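Long-range contacts in acyl-CoA thioesterase II (Mycobacterium avium subsp. paratuberculosis, PDB 4R9Z), which probably hydrolyses fatty acyl-CoA thioesters to free fatty acids and coenzyme A, using a double hot-dog fold: residues Ser155-Phe159 with Tyr197-Thr202; Arg173-Arg179 with Asp234-Arg240; Leu47-Ser51 with Val189-Ser193. All coordinates share one frame; numbering follows the deposited sequence.

Contact 1: Ser155-Phe159 with Tyr197-Thr202; sequences SLRWF and YMSAVT
W158 and Y197 form the T-shaped pair at the centre of this buried contact. The edge of the indole points at the face of the phenol ring, with W158 CZ2 3.7 Å from Y197 CD1 and the planes inclined at 61°. W158 CH2, at the far side of the indole, touches M198 CB. The phenol oxygen of Y197 reaches past S155 CB, at 3.4 Å from OH, and is hydrogen-bonded to H41 of helix 39-52, which fixes the far end of the ring. M198 serves the neighbouring aromatic: its chain bends at chi2 (84°) and again at chi3, turning CE over the middle of the F159 ring, 3.5 Å from the ring centroid. SD stands farther off above the same face, so the pair is a Met-aromatic contact with the methyl foremost. L156 O lies against the opposite face of F159, while F159 CD2 covers one face of W158. At the helix end, T202 CG2 comes 4.0 Å from F159 CZ. The loop leading into strand 159-163 is thus packed on the last turn of helix 188-201, an arrangement in keeping with the hot-dog fold, where the sheet wraps round a long helix.

Contact 2: Arg173-Arg179 with Asp234-Arg240; sequences RVPMWWR and DWLFYDR
W177 takes the edge of F237 on one face, a T-shaped pair with planes at 83° in which F237 CD2 sits above the rim of the indole. The two rings belong to neighbouring antiparallel strands of the C-terminal hot-dog sheet. W235 has R179 across one face: CD lies over the middle of the ring, 3.6 Å from the centroid of the five-membered ring, and the extended chain carries the guanidinium onward nearly parallel to the indole, 15° between planes. At the edge of that indole, in its plane, is the backbone N of W178, and R179 NE has its salt bridge with E160 on the next strand. The R240 guanidinium carries M176 SD over its centre, 3.6 Å from R240 CZ, and meets V174 O at its edge.

M176 with Y238 and W178 with L236 are hydrogen-bonded pairs, W177 with F237 the non-hydrogen-bonded pair between them; Y238 N reaches M176 O at 2.8 Å. W177 and F237 stand on one face, near M126 and I164. M176, W178, L236 and Y238 stand on the other, where W178 and Y238 meet M198 of helix 188-201. There L236 runs alongside the W178 indole, with L236 CD1 3.5 Å from W178 CZ2.

Past the M176-Y238 pair, R240 grips a single carbonyl side-on: NE and NH2 lie 2.8 and 3.0 Å from V174 O, with that oxygen nearly in the guanidinium plane. This double hold should fix the rotation of the charged group. P175 CB rests on F237 CZ, and next to it R173 closes a salt bridge, NH2 3.2 Å from D239 OD1, on the syn side but tilted out of the carboxylate plane, the two planes turned 74° apart.

Contact 3: Leu47-Ser51 with Val189-Ser193; sequences LLAAS and VLTAS
L47 O is held by two donors of S51, one turn on in the same helix: OG at 2.6 Å and the backbone N at 2.9 Å, approaching from opposite faces of the carbonyl plane. With the hydroxyl folded back in this way, V189 CG1 packs on S51 CB at 3.5 Å, with OG close by. S193 also bonds back into its own helix, its OG (chi1 65°) to L190 O at 2.8 Å, yet that oxygen still lies against the L48 side chain. Both hydroxyls are thus hydrogen-bonded within their own helices and meet the other helix only through van der Waals contact.

L48 carries the largest share of the interface. Its CG lies 3.7 Å from S193 OG, CD2 extends to V189 CG1 at 3.7 Å, and CD1 faces L190 CD1 from further away. V189 CG1 is therefore wedged between L48 and S51; pointing away from the backbone N (chi1 166°), this branch is the one that enters the other helix's surface. At the opposite end of the contact L47 CD2 settles on the backbone of S193, 3.8 Å from its CA.

The two short helical segments run roughly antiparallel, at 151° between their N-to-C directions, with axes 10.0 Å apart at their closest. Each belongs to the long helix of one hot-dog unit, so the contact joins the two halves of the double hot-dog within a single chain. On the N-terminal side, helix 39-52 is backed by its own sheet: A50 and S51 lie on F110 of strand 101-111, and L47 on P59 and V62 of strand 58-66. A192 of helix 188-201 reaches that same P59, so the start of strand 58-66 borders both helices.

How the contacts relate
Contact 3 is the first to open: from 47-51 in helix 39-52 the chain runs through the rest of the N-terminal hot-dog before 189-193 closes the longest of the three loops. Within that loop 155-159 and then 173-179 begin contacts 1 and 2, which close only later, at 197-202 and 234-240. Every pair of contacts therefore crosses and none nests. Contacts 1 and 3 share helix 188-201, its start packing on helix 39-52 and its last turn on the loop before strand 159-163, with Y197 still reaching H41. Contacts 1 and 2 touch, with Y238 OH probably hydrogen-bonded to S199 O, whereas contacts 2 and 3 stay about 7 Å apart at their nearest atoms.

Contact 1: Ser155-Phe159 with Tyr197-Thr202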
loop_
_atom_site.group_PDB
_atom_site.type_symbol
_atom_site.label_atom_id
_atom_site.label_comp_id
_atom_site.label_asym_id
_atom_site.label_seq_id
_atom_site.Cartn_x
_atom_site.Cartn_y
_atom_site.Cartn_z
ATOM N N SER B 155 -22.299 -3.076 9.250
ATOM C CA SER B 155 -20.982 -2.481 9.045
ATOM C C SER B 155 -21.050 -1.048 8.512
ATOM O O SER B 155 -20.078 -0.296 8.608
ATOM C CB SER B 155 -20.168 -3.348 8.093
ATOM O OG SER B 155 -20.792 -4.607 7.920
ATOM N N LEU B 156 -22.175 -0.694 7.901
ATOM C CA LEU B 156 -22.365 0.655 7.372
ATOM C C LEU B 156 -23.029 1.648 8.334
ATOM O O LEU B 156 -22.813 2.855 8.224
ATOM C CB LEU B 156 -23.174 0.588 6.077
ATOM C CG LEU B 156 -22.581 -0.310 4.988
ATOM C CD1 LEU B 156 -23.393 -0.211 3.707
ATOM C CD2 LEU B 156 -21.123 0.038 4.734
ATOM N N ARG B 157 -23.826 1.147 9.274
ATOM C CA ARG B 157 -24.667 2.020 10.102
ATOM C C ARG B 157 -24.043 2.608 11.379
ATOM O O ARG B 157 -24.713 3.352 12.098
ATOM C CB ARG B 157 -25.950 1.268 10.488
ATOM C CG ARG B 157 -26.865 0.963 9.308
ATOM C CD ARG B 157 -28.214 0.397 9.751
ATOM N NE ARG B 157 -28.184 -1.047 9.977
ATOM C CZ ARG B 157 -28.143 -1.620 11.177
ATOM N NH1 ARG B 157 -28.126 -0.869 12.271
ATOM N NH2 ARG B 157 -28.123 -2.944 11.284
ATOM N N TRP B 158 -22.783 2.295 11.670
ATOM C CA TRP B 158 -22.183 2.766 12.919
ATOM C C TRP B 158 -21.632 4.184 12.844
ATOM O O TRP B 158 -21.083 4.683 13.827
ATOM C CB TRP B 158 -21.069 1.833 13.391
ATOM C CG TRP B 158 -19.981 1.608 12.399
ATOM C CD1 TRP B 158 -20.012 0.763 11.333
ATOM C CD2 TRP B 158 -18.693 2.241 12.373
ATOM N NE1 TRP B 158 -18.824 0.824 10.646
ATOM C CE2 TRP B 158 -17.998 1.723 11.263
ATOM C CE3 TRP B 158 -18.063 3.194 13.179
ATOM C CZ2 TRP B 158 -16.704 2.124 10.940
ATOM C CZ3 TRP B 158 -16.776 3.591 12.855
ATOM C CH2 TRP B 158 -16.112 3.058 11.745
ATOM N N PHE B 159 -21.724 4.826 11.684
ATOM C CA PHE B 159 -21.205 6.187 11.574
ATOM C C PHE B 159 -22.160 7.136 10.849
ATOM O O PHE B 159 -22.870 6.734 9.926
ATOM C CB PHE B 159 -19.843 6.181 10.872
ATOM C CG PHE B 159 -19.871 5.554 9.511
ATOM C CD1 PHE B 159 -20.154 6.314 8.389
ATOM C CD2 PHE B 159 -19.625 4.202 9.355
ATOM C CE1 PHE B 159 -20.191 5.737 7.138
ATOM C CE2 PHE B 159 -19.657 3.619 8.106
ATOM C CZ PHE B 159 -19.939 4.388 6.994
ATOM N N TYR B 197 -11.241 0.881 9.348
ATOM C CA TYR B 197 -12.560 0.298 9.083
ATOM C C TYR B 197 -13.379 1.180 8.139
ATOM O O TYR B 197 -13.859 0.723 7.104
ATOM C CB TYR B 197 -13.310 0.092 10.406
ATOM C CG TYR B 197 -14.478 -0.876 10.381
ATOM C CD1 TYR B 197 -15.343 -0.945 9.296
ATOM C CD2 TYR B 197 -14.723 -1.715 11.464
ATOM C CE1 TYR B 197 -16.411 -1.824 9.283
ATOM C CE2 TYR B 197 -15.789 -2.599 11.463
ATOM C CZ TYR B 197 -16.631 -2.647 10.371
ATOM O OH TYR B 197 -17.691 -3.526 10.363
ATOM N N MET B 198 -13.547 2.442 8.519
ATOM C CA MET B 198 -14.369 3.377 7.763
ATOM C C MET B 198 -13.682 3.814 6.463
ATOM O O MET B 198 -14.344 4.004 5.443
ATOM C CB MET B 198 -14.721 4.587 8.639
ATOM C CG MET B 198 -14.131 5.918 8.202
ATOM S SD MET B 198 -15.122 6.736 6.942
ATOM C CE MET B 198 -16.760 6.272 7.485
ATOM N N SER B 199 -12.359 3.953 6.500
ATOM C CA SER B 199 -11.585 4.357 5.328
ATOM C C SER B 199 -11.766 3.391 4.165
ATOM O O SER B 199 -11.647 3.775 3.004
ATOM C CB SER B 199 -10.100 4.461 5.676
ATOM O OG SER B 199 -9.537 3.171 5.849
ATOM N N ALA B 200 -12.024 2.132 4.485
ATOM C CA ALA B 200 -12.196 1.108 3.471
ATOM C C ALA B 200 -13.612 1.056 2.896
ATOM O O ALA B 200 -13.785 1.013 1.678
ATOM C CB ALA B 200 -11.807 -0.254 4.037
ATOM N N VAL B 201 -14.616 1.045 3.769
ATOM C CA VAL B 201 -15.998 0.817 3.340
ATOM C C VAL B 201 -16.629 1.978 2.567
ATOM O O VAL B 201 -17.602 1.780 1.844
ATOM C CB VAL B 201 -16.918 0.499 4.543
ATOM C CG1 VAL B 201 -16.446 -0.754 5.257
ATOM C CG2 VAL B 201 -16.971 1.677 5.505
ATOM N N THR B 202 -16.076 3.180 2.704
ATOM C CA THR B 202 -16.641 4.350 2.033
ATOM C C THR B 202 -15.963 4.647 0.705
ATOM O O THR B 202 -16.322 5.594 0.010
ATOM C CB THR B 202 -16.550 5.602 2.907
ATOM O OG1 THR B 202 -15.183 5.852 3.257
ATOM C CG2 THR B 202 -17.380 5.423 4.155
#

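Contact 2: Arg173-Arg179 with Asp234-Arg240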
loop_
_atom_site.group_PDB
_atom_site.type_symbol
_atom_site.label_atom_id
_atom_site.label_comp_id
_atom_site.label_asym_id
_atom_site.label_seq_id
_atom_site.Cartn_x
_atom_site.Cartn_y
_atom_site.Cartn_z
ATOM N N ARG B 173 -13.665 13.399 -7.195
ATOM C CA ARG B 173 -13.591 13.758 -5.781
ATOM C C ARG B 173 -14.962 13.810 -5.109
ATOM O O ARG B 173 -15.837 14.571 -5.525
ATOM C CB ARG B 173 -12.903 15.110 -5.603
ATOM C CG ARG B 173 -11.415 15.102 -5.827
ATOM C CD ARG B 173 -10.826 16.422 -5.374
ATOM N NE ARG B 173 -11.096 16.674 -3.961
ATOM C CZ ARG B 173 -11.173 17.885 -3.417
ATOM N NH1 ARG B 173 -11.013 18.965 -4.173
ATOM N NH2 ARG B 173 -11.420 18.018 -2.120
ATOM N N VAL B 174 -15.153 12.992 -4.079
ATOM C CA VAL B 174 -16.382 13.039 -3.293
ATOM C C VAL B 174 -16.035 13.061 -1.803
ATOM O O VAL B 174 -16.204 12.063 -1.102
ATOM C CB VAL B 174 -17.311 11.843 -3.583
ATOM C CG1 VAL B 174 -18.708 12.116 -3.048
ATOM C CG2 VAL B 174 -17.373 11.547 -5.069
ATOM N N PRO B 175 -15.549 14.210 -1.310
ATOM C CA PRO B 175 -15.155 14.325 0.098
ATOM C C PRO B 175 -16.363 14.330 1.027
ATOM O O PRO B 175 -17.443 14.761 0.623
ATOM C CB PRO B 175 -14.412 15.662 0.141
ATOM C CG PRO B 175 -15.045 16.452 -0.952
ATOM C CD PRO B 175 -15.282 15.455 -2.051
ATOM N N MET B 176 -16.182 13.854 2.254
ATOM C CA MET B 176 -17.302 13.721 3.176
ATOM C C MET B 176 -16.911 14.068 4.609
ATOM O O MET B 176 -15.738 13.991 4.986
ATOM C CB MET B 176 -17.848 12.297 3.142
ATOM C CG MET B 176 -16.938 11.294 3.828
ATOM S SD MET B 176 -17.413 9.579 3.561
ATOM C CE MET B 176 -19.125 9.596 4.057
ATOM N N TRP B 177 -17.906 14.455 5.399
ATOM C CA TRP B 177 -17.734 14.551 6.839
ATOM C C TRP B 177 -18.257 13.262 7.437
ATOM O O TRP B 177 -19.288 12.754 7.008
ATOM C CB TRP B 177 -18.494 15.734 7.435
ATOM C CG TRP B 177 -17.918 17.076 7.145
ATOM C CD1 TRP B 177 -18.426 18.022 6.303
ATOM C CD2 TRP B 177 -16.718 17.627 7.692
ATOM N NE1 TRP B 177 -17.620 19.133 6.301
ATOM C CE2 TRP B 177 -16.562 18.915 7.144
ATOM C CE3 TRP B 177 -15.760 17.159 8.596
ATOM C CZ2 TRP B 177 -15.487 19.737 7.465
ATOM C CZ3 TRP B 177 -14.695 17.976 8.916
ATOM C CH2 TRP B 177 -14.570 19.251 8.356
ATOM N N TRP B 178 -17.560 12.730 8.430
ATOM C CA TRP B 178 -18.064 11.552 9.114
ATOM C C TRP B 178 -17.664 11.574 10.580
ATOM O O TRP B 178 -16.643 12.161 10.961
ATOM C CB TRP B 178 -17.556 10.270 8.445
ATOM C CG TRP B 178 -16.181 9.882 8.870
ATOM C CD1 TRP B 178 -14.998 10.379 8.399
ATOM C CD2 TRP B 178 -15.841 8.920 9.874
ATOM N NE1 TRP B 178 -13.945 9.779 9.044
ATOM C CE2 TRP B 178 -14.436 8.880 9.955
ATOM C CE3 TRP B 178 -16.592 8.085 10.709
ATOM C CZ2 TRP B 178 -13.764 8.038 10.841
ATOM C CZ3 TRP B 178 -15.926 7.252 11.584
ATOM C CH2 TRP B 178 -14.524 7.235 11.644
ATOM N N ARG B 179 -18.499 10.951 11.400
ATOM C CA ARG B 179 -18.165 10.688 12.787
ATOM C C ARG B 179 -18.884 9.417 13.211
ATOM O O ARG B 179 -19.899 9.053 12.613
ATOM C CB ARG B 179 -18.562 11.868 13.675
ATOM C CG ARG B 179 -20.065 12.047 13.826
ATOM C CD ARG B 179 -20.387 13.232 14.721
ATOM N NE ARG B 179 -21.822 13.489 14.794
ATOM C CZ ARG B 179 -22.382 14.365 15.620
ATOM N NH1 ARG B 179 -21.625 15.074 16.447
ATOM N NH2 ARG B 179 -23.696 14.534 15.619
ATOM N N ASP B 234 -15.528 14.181 17.417
ATOM C CA ASP B 234 -15.979 15.256 16.550
ATOM C C ASP B 234 -15.941 14.744 15.110
ATOM O O ASP B 234 -15.545 13.604 14.871
ATOM C CB ASP B 234 -15.098 16.493 16.727
ATOM C CG ASP B 234 -15.791 17.773 16.300
ATOM O OD1 ASP B 234 -16.902 17.696 15.732
ATOM O OD2 ASP B 234 -15.215 18.857 16.530
ATOM N N TRP B 235 -16.379 15.563 14.158
ATOM C CA TRP B 235 -16.430 15.132 12.762
ATOM C C TRP B 235 -15.041 14.981 12.147
ATOM O O TRP B 235 -14.085 15.644 12.565
ATOM C CB TRP B 235 -17.258 16.110 11.925
ATOM C CG TRP B 235 -18.708 16.118 12.279
ATOM C CD1 TRP B 235 -19.312 16.863 13.251
ATOM C CD2 TRP B 235 -19.745 15.339 11.669
ATOM N NE1 TRP B 235 -20.661 16.599 13.282
ATOM C CE2 TRP B 235 -20.952 15.668 12.321
ATOM C CE3 TRP B 235 -19.770 14.399 10.637
ATOM C CZ2 TRP B 235 -22.169 15.088 11.975
ATOM C CZ3 TRP B 235 -20.982 13.821 10.295
ATOM C CH2 TRP B 235 -22.165 14.170 10.963
ATOM N N LEU B 236 -14.948 14.122 11.135
ATOM C CA LEU B 236 -13.700 13.910 10.411
ATOM C C LEU B 236 -13.898 14.133 8.917
ATOM O O LEU B 236 -14.909 13.719 8.348
ATOM C CB LEU B 236 -13.165 12.495 10.644
ATOM C CG LEU B 236 -12.664 12.097 12.030
ATOM C CD1 LEU B 236 -11.890 10.799 11.932
ATOM C CD2 LEU B 236 -11.804 13.194 12.618
ATOM N N PHE B 237 -12.918 14.773 8.288
ATOM C CA PHE B 237 -12.945 15.016 6.849
ATOM C C PHE B 237 -12.273 13.868 6.104
ATOM O O PHE B 237 -11.093 13.595 6.316
ATOM C CB PHE B 237 -12.245 16.335 6.523
ATOM C CG PHE B 237 -12.429 16.798 5.102
ATOM C CD1 PHE B 237 -11.564 16.380 4.102
ATOM C CD2 PHE B 237 -13.447 17.676 4.770
ATOM C CE1 PHE B 237 -11.727 16.813 2.795
ATOM C CE2 PHE B 237 -13.608 18.114 3.466
ATOM C CZ PHE B 237 -12.752 17.681 2.479
ATOM N N TYR B 238 -13.016 13.205 5.225
ATOM C CA TYR B 238 -12.443 12.125 4.430
ATOM C C TYR B 238 -12.496 12.458 2.950
ATOM O O TYR B 238 -13.508 12.237 2.286
ATOM C CB TYR B 238 -13.169 10.807 4.698
ATOM C CG TYR B 238 -12.440 9.585 4.186
ATOM C CD1 TYR B 238 -11.059 9.587 4.043
ATOM C CD2 TYR B 238 -13.130 8.416 3.874
ATOM C CE1 TYR B 238 -10.385 8.467 3.585
ATOM C CE2 TYR B 238 -12.465 7.288 3.417
ATOM C CZ TYR B 238 -11.093 7.322 3.276
ATOM O OH TYR B 238 -10.423 6.208 2.824
ATOM N N ASP B 239 -11.384 12.971 2.439
ATOM C CA ASP B 239 -11.253 13.278 1.025
ATOM C C ASP B 239 -11.106 11.981 0.239
ATOM O O ASP B 239 -10.256 11.157 0.554
ATOM C CB ASP B 239 -10.048 14.193 0.802
ATOM C CG ASP B 239 -10.192 15.057 -0.428
ATOM O OD1 ASP B 239 -11.268 15.013 -1.060
ATOM O OD2 ASP B 239 -9.234 15.793 -0.749
ATOM N N ARG B 240 -11.942 11.805 -0.781
ATOM C CA ARG B 240 -11.973 10.566 -1.557
ATOM C C ARG B 240 -11.921 10.853 -3.049
ATOM O O ARG B 240 -12.544 11.800 -3.528
ATOM C CB ARG B 240 -13.240 9.762 -1.254
ATOM C CG ARG B 240 -13.509 9.498 0.217
ATOM C CD ARG B 240 -14.836 8.754 0.412
ATOM N NE ARG B 240 -15.986 9.544 -0.018
ATOM C CZ ARG B 240 -17.242 9.101 -0.037
ATOM N NH1 ARG B 240 -17.525 7.865 0.354
ATOM N NH2 ARG B 240 -18.221 9.897 -0.446
#

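Contact 3: Leu47-Ser51 with Val189-Ser193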
loop_
_atom_site.group_PDB
_atom_site.type_symbol
_atom_site.label_atom_id
_atom_site.label_comp_id
_atom_site.label_asym_id
_atom_site.label_seq_id
_atom_site.Cartn_x
_atom_site.Cartn_y
_atom_site.Cartn_z
ATOM N N LEU B 47 -6.257 -5.960 12.044
ATOM C CA LEU B 47 -5.357 -4.935 12.545
ATOM C C LEU B 47 -5.316 -4.965 14.060
ATOM O O LEU B 47 -4.265 -4.768 14.664
ATOM C CB LEU B 47 -5.781 -3.549 12.067
ATOM C CG LEU B 47 -4.874 -2.424 12.581
ATOM C CD1 LEU B 47 -3.444 -2.584 12.069
ATOM C CD2 LEU B 47 -5.438 -1.042 12.244
ATOM N N LEU B 48 -6.465 -5.218 14.673
ATOM C CA LEU B 48 -6.525 -5.346 16.122
ATOM C C LEU B 48 -5.777 -6.591 16.570
ATOM O O LEU B 48 -5.108 -6.588 17.605
ATOM C CB LEU B 48 -7.974 -5.389 16.610
ATOM C CG LEU B 48 -8.663 -4.026 16.572
ATOM C CD1 LEU B 48 -10.166 -4.154 16.757
ATOM C CD2 LEU B 48 -8.055 -3.120 17.627
ATOM N N ALA B 49 -5.887 -7.648 15.776
ATOM C CA ALA B 49 -5.179 -8.879 16.065
ATOM C C ALA B 49 -3.687 -8.606 16.165
ATOM O O ALA B 49 -3.067 -8.879 17.188
ATOM C CB ALA B 49 -5.459 -9.911 14.997
ATOM N N ALA B 50 -3.136 -7.997 15.122
ATOM C CA ALA B 50 -1.727 -7.646 15.089
ATOM C C ALA B 50 -1.354 -6.728 16.249
ATOM O O ALA B 50 -0.356 -6.952 16.932
ATOM C CB ALA B 50 -1.381 -6.989 13.760
ATOM N N SER B 51 -2.167 -5.700 16.465
ATOM C CA SER B 51 -1.902 -4.696 17.490
ATOM C C SER B 51 -1.801 -5.291 18.892
ATOM O O SER B 51 -0.974 -4.859 19.689
ATOM C CB SER B 51 -2.990 -3.626 17.467
ATOM O OG SER B 51 -3.114 -3.062 16.176
ATOM N N VAL B 189 -5.493 2.502 19.807
ATOM C CA VAL B 189 -5.454 1.361 18.899
ATOM C C VAL B 189 -6.839 1.033 18.327
ATOM O O VAL B 189 -6.973 0.749 17.135
ATOM C CB VAL B 189 -4.859 0.119 19.604
ATOM C CG1 VAL B 189 -5.125 -1.143 18.805
ATOM C CG2 VAL B 189 -3.369 0.309 19.834
ATOM N N LEU B 190 -7.866 1.058 19.174
ATOM C CA LEU B 190 -9.232 0.832 18.706
ATOM C C LEU B 190 -9.642 1.912 17.714
ATOM O O LEU B 190 -10.316 1.637 16.726
ATOM C CB LEU B 190 -10.216 0.790 19.875
ATOM C CG LEU B 190 -11.679 0.506 19.521
ATOM C CD1 LEU B 190 -11.787 -0.721 18.633
ATOM C CD2 LEU B 190 -12.511 0.316 20.780
ATOM N N THR B 191 -9.240 3.145 17.999
ATOM C CA THR B 191 -9.519 4.282 17.130
ATOM C C THR B 191 -8.879 4.111 15.751
ATOM O O THR B 191 -9.497 4.404 14.728
ATOM C CB THR B 191 -9.026 5.594 17.770
ATOM O OG1 THR B 191 -9.761 5.835 18.976
ATOM C CG2 THR B 191 -9.223 6.763 16.829
ATOM N N ALA B 192 -7.637 3.637 15.729
ATOM C CA ALA B 192 -6.928 3.444 14.474
ATOM C C ALA B 192 -7.624 2.402 13.602
ATOM O O ALA B 192 -7.762 2.589 12.393
ATOM C CB ALA B 192 -5.497 3.042 14.736
ATOM N N SER B 193 -8.084 1.315 14.215
ATOM C CA SER B 193 -8.758 0.269 13.457
ATOM C C SER B 193 -10.104 0.761 12.942
ATOM O O SER B 193 -10.550 0.352 11.873
ATOM C CB SER B 193 -8.957 -0.989 14.304
ATOM O OG SER B 193 -9.831 -0.738 15.391
#